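Local coordinates for protein type I polyketide synthase PikAII (Streptomyces venezuelae, PDB 3QP9) that probably epimerises the alpha-carbon of beta-ketoacyl polyketide intermediates, being a C2-type ketoreductase of a class generally inactive in ketone reduction, at residues G179-A182 with A183-P187; A268-L271 with A272-A276; V307-L310 with A311-A315. One frame throughout, in Å; residues are numbered along the deposited sequence.

Contact 1: G179-A182 with A183-P187; sequences GRVA and ALEHP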
loop_
_atom_site.group_PDB
_atom_site.type_symbol
_atom_site.label_atom_id
_atom_site.label_comp_id
_atom_site.label_asym_id
_atom_site.label_seq_id
_atom_site.Cartn_x
_atom_site.Cartn_y
_atom_site.Cartn_z
ATOM N N GLY A 179 7.002 -1.521 5.494
ATOM C CA GLY A 179 8.144 -0.676 5.982
ATOM C C GLY A 179 7.741 0.486 6.844
ATOM O O GLY A 179 8.388 0.768 7.873
ATOM N N ARG A 180 6.738 1.252 6.439
ATOM C CA ARG A 180 6.241 2.294 7.356
ATOM C C ARG A 180 5.821 1.741 8.680
ATOM O O ARG A 180 5.966 2.413 9.702
ATOM C CB ARG A 180 5.059 3.026 6.732
ATOM C CG ARG A 180 5.537 3.852 5.486
ATOM C CD ARG A 180 4.241 4.633 4.933
ATOM N NE ARG A 180 3.459 3.839 3.953
ATOM C CZ ARG A 180 3.735 3.778 2.656
ATOM N NH1 ARG A 180 4.787 4.418 2.139
ATOM N NH2 ARG A 180 3.000 2.981 1.876
ATOM N N VAL A 181 5.271 0.542 8.676
ATOM C CA VAL A 181 4.845 -0.094 9.939
ATOM C C VAL A 181 6.099 -0.527 10.770
ATOM O O VAL A 181 6.167 -0.236 12.005
ATOM C CB VAL A 181 3.832 -1.275 9.716
ATOM C CG1 VAL A 181 3.565 -2.047 11.174
ATOM C CG2 VAL A 181 2.551 -0.709 9.114
ATOM N N ALA A 182 7.109 -1.093 10.082
ATOM C CA ALA A 182 8.383 -1.444 10.744
ATOM C C ALA A 182 9.070 -0.223 11.389
ATOM O O ALA A 182 9.611 -0.327 12.502
ATOM C CB ALA A 182 9.338 -2.154 9.775
ATOM N N ALA A 183 9.035 0.909 10.711
ATOM C CA ALA A 183 9.431 2.182 11.340
ATOM C C ALA A 183 8.776 2.500 12.684
ATOM O O ALA A 183 9.434 3.110 13.580
ATOM C CB ALA A 183 9.160 3.395 10.392
ATOM N N LEU A 184 7.482 2.213 12.808
ATOM C CA LEU A 184 6.766 2.591 14.055
ATOM C C LEU A 184 6.995 1.545 15.104
ATOM O O LEU A 184 7.100 1.863 16.296
ATOM C CB LEU A 184 5.278 2.699 13.840
ATOM C CG LEU A 184 4.830 3.783 12.873
ATOM C CD1 LEU A 184 3.325 3.671 12.524
ATOM C CD2 LEU A 184 5.193 5.102 13.481
ATOM N N GLU A 185 7.143 0.301 14.653
ATOM C CA GLU A 185 7.373 -0.824 15.575
ATOM C C GLU A 185 8.827 -1.039 16.013
ATOM O O GLU A 185 9.091 -1.557 17.114
ATOM C CB GLU A 185 6.734 -2.124 15.019
ATOM C CG GLU A 185 5.193 -2.089 14.814
ATOM C CD GLU A 185 4.687 -3.428 14.318
ATOM O OE1 GLU A 185 5.504 -4.326 13.975
ATOM O OE2 GLU A 185 3.466 -3.575 14.230
ATOM N N HIS A 186 9.789 -0.707 15.159
ATOM C CA HIS A 186 11.205 -0.845 15.520
ATOM C C HIS A 186 11.942 0.469 15.230
ATOM O O HIS A 186 12.810 0.561 14.340
ATOM C CB HIS A 186 11.829 -2.035 14.765
ATOM C CG HIS A 186 11.109 -3.319 14.993
ATOM N ND1 HIS A 186 11.294 -4.065 16.138
ATOM C CD2 HIS A 186 10.226 -4.008 14.229
ATOM C CE1 HIS A 186 10.533 -5.146 16.092
ATOM N NE2 HIS A 186 9.869 -5.139 14.946
ATOM N N PRO A 187 11.535 1.525 15.904
ATOM C CA PRO A 187 12.029 2.824 15.437
ATOM C C PRO A 187 13.552 3.041 15.599
ATOM O O PRO A 187 14.126 3.809 14.890
ATOM C CB PRO A 187 11.292 3.813 16.318
ATOM C CG PRO A 187 10.851 2.955 17.558
ATOM C CD PRO A 187 10.567 1.625 17.006
#
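Val-181 and Glu-185, one turn apart, show how a helix can use a single face for both backbone and side-chain chemistry as it ends. Val-181 O accepts the amide of Glu-185, N to O 2.9 Å, and the amide of Leu-184 adds a weak bond to the same oxygen. Leu-184 N also reaches back weakly to Arg-180 O, so that amide is shared between two poor acceptor geometries. Before it, Ala-183 N meets Gly-179 O at 2.9 Å in an almost straight N-H...O bond (172°); after it, His-186 N closes on Ala-182 O at 2.7 Å, the last turn before the chain leaves helical angles. These bonds finish helix 170-185, the crossover helix of a beta-alpha-beta unit with strands 151-156 and 190-196, consistent with the Rossmann-like structural subdomain of modular ketoreductases. Above the backbone, the two side chains lie alongside each other. Val-181 CG1, anti to its amide nitrogen (chi1 173°), approaches Glu-185 OE2 at 3.4 Å, so a methyl group lies against the OE2 end of the carboxylate. Its polar needs are met elsewhere: OE2 accepts the amide of Gly-411 and OE1 that of Leu-358, two loop N-H groups that fix the carboxylate's rotation. Ala-182 and Ala-183, meanwhile, both pack on Trp-190, and Arg-180 NH2 has a weak bond to Ala-405 O.

Contact 2: A268-L271 with A272-A276; sequences ARRL and ARDGA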
loop_
_atom_site.group_PDB
_atom_site.type_symbol
_atom_site.label_atom_id
_atom_site.label_comp_id
_atom_site.label_asym_id
_atom_site.label_seq_id
_atom_site.Cartn_x
_atom_site.Cartn_y
_atom_site.Cartn_z
ATOM N N ALA A 268 -24.240 -0.032 -2.542
ATOM C CA ALA A 268 -25.264 -0.444 -3.492
ATOM C C ALA A 268 -26.605 0.264 -3.281
ATOM O O ALA A 268 -27.231 0.655 -4.272
ATOM C CB ALA A 268 -25.419 -2.021 -3.440
ATOM N N ARG A 269 -27.024 0.503 -2.029
ATOM C CA ARG A 269 -28.223 1.312 -1.764
ATOM C C ARG A 269 -28.041 2.704 -2.340
ATOM O O ARG A 269 -28.940 3.249 -2.969
ATOM C CB ARG A 269 -28.584 1.482 -0.285
ATOM C CG ARG A 269 -28.862 0.193 0.436
ATOM C CD ARG A 269 -29.285 0.468 1.881
ATOM N NE ARG A 269 -29.813 -0.773 2.383
ATOM C CZ ARG A 269 -29.196 -1.605 3.213
ATOM N NH1 ARG A 269 -29.845 -2.682 3.544
ATOM N NH2 ARG A 269 -27.982 -1.350 3.686
ATOM N N ARG A 270 -26.869 3.271 -2.112
ATOM C CA ARG A 270 -26.603 4.606 -2.645
ATOM C C ARG A 270 -26.639 4.622 -4.135
ATOM O O ARG A 270 -27.150 5.597 -4.743
ATOM C CB ARG A 270 -25.267 5.174 -2.116
ATOM C CG ARG A 270 -24.830 6.479 -2.686
ATOM C CD ARG A 270 -25.771 7.629 -2.298
ATOM N NE ARG A 270 -25.635 7.923 -0.878
ATOM C CZ ARG A 270 -24.776 8.827 -0.366
ATOM N NH1 ARG A 270 -24.758 8.995 0.943
ATOM N NH2 ARG A 270 -24.018 9.585 -1.144
ATOM N N LEU A 271 -26.029 3.628 -4.795
ATOM C CA LEU A 271 -26.061 3.631 -6.283
ATOM C C LEU A 271 -27.495 3.549 -6.800
ATOM O O LEU A 271 -27.940 4.292 -7.694
ATOM C CB LEU A 271 -25.243 2.417 -6.770
ATOM C CG LEU A 271 -23.717 2.585 -6.640
ATOM C CD1 LEU A 271 -22.965 1.290 -6.663
ATOM C CD2 LEU A 271 -23.335 3.379 -7.866
ATOM N N ALA A 272 -28.288 2.731 -6.166
ATOM C CA ALA A 272 -29.716 2.659 -6.589
ATOM C C ALA A 272 -30.414 3.990 -6.384
ATOM O O ALA A 272 -31.107 4.502 -7.305
ATOM C CB ALA A 272 -30.395 1.640 -5.782
ATOM N N ARG A 273 -30.224 4.559 -5.208
ATOM C CA ARG A 273 -30.832 5.845 -4.947
ATOM C C ARG A 273 -30.430 6.894 -5.987
ATOM O O ARG A 273 -31.242 7.692 -6.405
ATOM C CB ARG A 273 -30.666 6.350 -3.498
ATOM C CG ARG A 273 -31.585 5.579 -2.470
ATOM C CD ARG A 273 -31.614 6.211 -1.028
ATOM N NE ARG A 273 -32.434 5.369 -0.136
ATOM C CZ ARG A 273 -31.917 4.555 0.790
ATOM N NH1 ARG A 273 -32.742 3.830 1.540
ATOM N NH2 ARG A 273 -30.581 4.503 1.000
ATOM N N ASP A 274 -29.172 6.890 -6.395
ATOM C CA ASP A 274 -28.640 7.910 -7.255
ATOM C C ASP A 274 -29.040 7.690 -8.709
ATOM O O ASP A 274 -28.849 8.536 -9.572
ATOM C CB ASP A 274 -27.097 7.896 -7.149
ATOM C CG ASP A 274 -26.576 8.580 -5.865
ATOM O OD1 ASP A 274 -27.354 9.255 -5.131
ATOM O OD2 ASP A 274 -25.376 8.441 -5.594
ATOM N N GLY A 275 -29.581 6.520 -9.018
ATOM C CA GLY A 275 -30.156 6.332 -10.381
ATOM C C GLY A 275 -29.571 5.127 -11.106
ATOM O O GLY A 275 -29.878 4.948 -12.239
ATOM N N ALA A 276 -28.723 4.291 -10.458
ATOM C CA ALA A 276 -28.133 3.164 -11.202
ATOM C C ALA A 276 -29.247 2.122 -11.461
ATOM O O ALA A 276 -29.923 1.705 -10.558
ATOM C CB ALA A 276 -26.965 2.514 -10.439
HETATM O O HOH W 1 -23.701 9.479 -4.027
HETATM O O HOH W 2 -28.318 6.117 0.061
#
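Arg-270 and Asp-274, with their neighbours, lie on a helix that closes in a Schellman motif: Ala-276 N reaches over to Leu-271 O at 2.9 Å, Gly-275 N bonds Ala-272 O inside it at 3.1 Å, with a weak extra bond to Leu-271 O, and Gly-275 takes a positive phi of 125° to turn the chain out. The Ala-276 donor stands above the plane of the Leu-271 carbonyl, not on a lone pair, while Leu-271 CB and Ala-276 CB meet at 4.1 Å as the apolar contact that usually accompanies this kind of cap.

Outside the backbone, the contact is a lesson in charges joined through water. Arg-270 bends twice along its chain, its CG anti to the amide nitrogen (chi1 175°), which brings CD obliquely against the carboxylate of Asp-274, 3.4 Å from OD2. Guanidinium and carboxylate planes are turned 64° apart, and the charged atoms do not touch; instead a water accepts from Arg-270 NH2 at 2.9 Å and donates to Asp-274 OD2 over a short 2.5 Å. A second water takes a bond from Arg-273 NH2, 2.9 Å long, and a weak one from Arg-270 NE, both in the guanidinium planes; sitting between the two groups, it may partly screen their like charges. Arg-273 is extended, and its NH2 ends 3.8 Å from Arg-269 CB.

Arg-270 NH1 also bonds Ala-469 O, and NH2 Thr-473 OG1, while Arg-269 pairs with Glu-266 and Glu-309. Helix 262-274 thus packs Leu-271 against Val-254, Val-256 and Leu-279 of strands 253-256 and 278-283, which it connects in the Rossmann fold, and lays Ala-272 on helix 304-313.

Contact 3: V307-L310 with A311-A315; sequences VAEL and ADLGA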
loop_
_atom_site.group_PDB
_atom_site.type_symbol
_atom_site.label_atom_id
_atom_site.label_comp_id
_atom_site.label_asym_id
_atom_site.label_seq_id
_atom_site.Cartn_x
_atom_site.Cartn_y
_atom_site.Cartn_z
ATOM N N VAL A 307 -31.883 -7.471 -2.286
ATOM C CA VAL A 307 -32.377 -7.442 -3.687
ATOM C C VAL A 307 -33.799 -6.873 -3.842
ATOM O O VAL A 307 -34.089 -6.044 -4.798
ATOM C CB VAL A 307 -32.396 -8.856 -4.337
ATOM C CG1 VAL A 307 -33.074 -8.780 -5.744
ATOM C CG2 VAL A 307 -30.946 -9.436 -4.451
ATOM N N ALA A 308 -34.669 -7.287 -2.934
ATOM C CA ALA A 308 -36.051 -6.784 -2.957
ATOM C C ALA A 308 -36.032 -5.264 -2.655
ATOM O O ALA A 308 -36.673 -4.489 -3.379
ATOM C CB ALA A 308 -36.928 -7.535 -2.050
ATOM N N GLU A 309 -35.204 -4.871 -1.709
ATOM C CA GLU A 309 -34.999 -3.459 -1.281
ATOM C C GLU A 309 -34.458 -2.593 -2.446
ATOM O O GLU A 309 -35.013 -1.521 -2.767
ATOM C CB GLU A 309 -34.131 -3.357 -0.016
ATOM C CG GLU A 309 -34.050 -1.880 0.536
ATOM C CD GLU A 309 -32.908 -1.677 1.536
ATOM O OE1 GLU A 309 -32.631 -0.506 1.890
ATOM O OE2 GLU A 309 -32.296 -2.675 1.986
ATOM N N LEU A 310 -33.439 -3.096 -3.139
ATOM C CA LEU A 310 -32.849 -2.334 -4.198
ATOM C C LEU A 310 -33.816 -2.163 -5.383
ATOM O O LEU A 310 -33.749 -1.157 -6.090
ATOM C CB LEU A 310 -31.576 -2.987 -4.678
ATOM C CG LEU A 310 -30.459 -3.035 -3.594
ATOM C CD1 LEU A 310 -29.400 -4.087 -4.121
ATOM C CD2 LEU A 310 -29.875 -1.545 -3.445
ATOM N N ALA A 311 -34.684 -3.163 -5.617
ATOM C CA ALA A 311 -35.741 -3.066 -6.634
ATOM C C ALA A 311 -36.670 -1.881 -6.263
ATOM O O ALA A 311 -36.927 -1.036 -7.120
ATOM C CB ALA A 311 -36.512 -4.372 -6.737
ATOM N N ASP A 312 -37.123 -1.800 -5.004
ATOM C CA ASP A 312 -37.895 -0.602 -4.549
ATOM C C ASP A 312 -37.186 0.740 -4.776
ATOM O O ASP A 312 -37.842 1.799 -5.019
ATOM C CB ASP A 312 -38.306 -0.714 -3.096
ATOM C CG ASP A 312 -39.473 -1.699 -2.895
ATOM O OD1 ASP A 312 -40.189 -1.899 -3.874
ATOM O OD2 ASP A 312 -39.667 -2.225 -1.757
ATOM N N LEU A 313 -35.844 0.691 -4.656
ATOM C CA LEU A 313 -35.011 1.908 -4.786
ATOM C C LEU A 313 -34.725 2.202 -6.233
ATOM O O LEU A 313 -34.168 3.271 -6.579
ATOM C CB LEU A 313 -33.688 1.711 -3.994
ATOM C CG LEU A 313 -33.867 1.696 -2.493
ATOM C CD1 LEU A 313 -32.494 1.292 -1.776
ATOM C CD2 LEU A 313 -34.460 3.080 -2.035
ATOM N N GLY A 314 -35.038 1.237 -7.104
ATOM C CA GLY A 314 -34.968 1.509 -8.532
ATOM C C GLY A 314 -34.009 0.626 -9.351
ATOM O O GLY A 314 -33.795 0.873 -10.549
ATOM N N ALA A 315 -33.303 -0.283 -8.715
ATOM C CA ALA A 315 -32.310 -1.071 -9.515
ATOM C C ALA A 315 -32.674 -2.526 -9.591
ATOM O O ALA A 315 -33.134 -3.066 -8.614
ATOM C CB ALA A 315 -30.908 -0.980 -8.903
HETATM O O HOH W 3 -33.306 -5.631 -7.447
#
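Ala-311 sits one turn on from Val-307, and its amide bonds Val-307 O at 3.1 Å, with its CB close to the carbonyl oxygens of both Val-307 and Ala-308. The same Val-307 oxygen is used twice, because a water also donates to it, at 2.8 Å. Asp-312 follows with a routine bond to Ala-308 O, and its CB leans on Glu-309 O. Leu-313 is where backbone and side chains combine: its amide lies in the carbonyl plane of Glu-309 O, 3.0 Å away, and adds a weak bond to Leu-310 O. With CG beside the amide nitrogen (chi1 -70°), the leucine rests on the Glu-309 carbonyl oxygen, CG to O 3.4 Å, and runs alongside the extended Glu-309 chain. From there CD1 spans two neighbours, 4.2 Å from Leu-310 CD2 and 4.1 Å from Glu-309 OE1, the latter oxygen being paired with Arg-269 of the adjacent helix. Gly-314 has the positive phi (121°) of a Schellman motif, and its N bonds Ala-311 O at 3.0 Å. Outside that bond Ala-315 completes the cap, its N meeting Leu-310 O at 2.8 Å in a nearly straight N-H...O bond (165°). Its own carbonyl oxygen receives the other hydrogen of the water on Val-307, so one solvent molecule joins a carbonyl about two turns from the helix end to the residue just ahead of strand 316-321. Inward, Val-307 packs on Val-319 and Leu-310 on Leu-281 and Ala-317. The chemistry implies a division of labour: main-chain bonds and one water finish the helix, Leu-310 and Leu-313 pack on Ala-272 of helix 262-274, Leu-313 also on Arg-273, and the salt bridge to Arg-269 probably favours the ionised form of Glu-309.

From the N terminus the contacts come in series, none nested in or crossing another, and each spans about two turns rather than closing a long loop. Contact 1 ends helix 170-185 just ahead of strand 190-196. Contact 2 ends helix 262-274 before strand 278-283, and contact 3 ends helix 304-313 before strand 316-321, both within the KR domain. Contact 1 lies on the opposite side of the chain's centre, 41 and 46 Å from the centres of the other two. Contacts 2 and 3, centres 9 Å apart, touch: Arg-273 NE packs on Leu-313 CD2 and Ala-268 O on Leu-310 CD2, binding adjacent helices of one Rossmann layer.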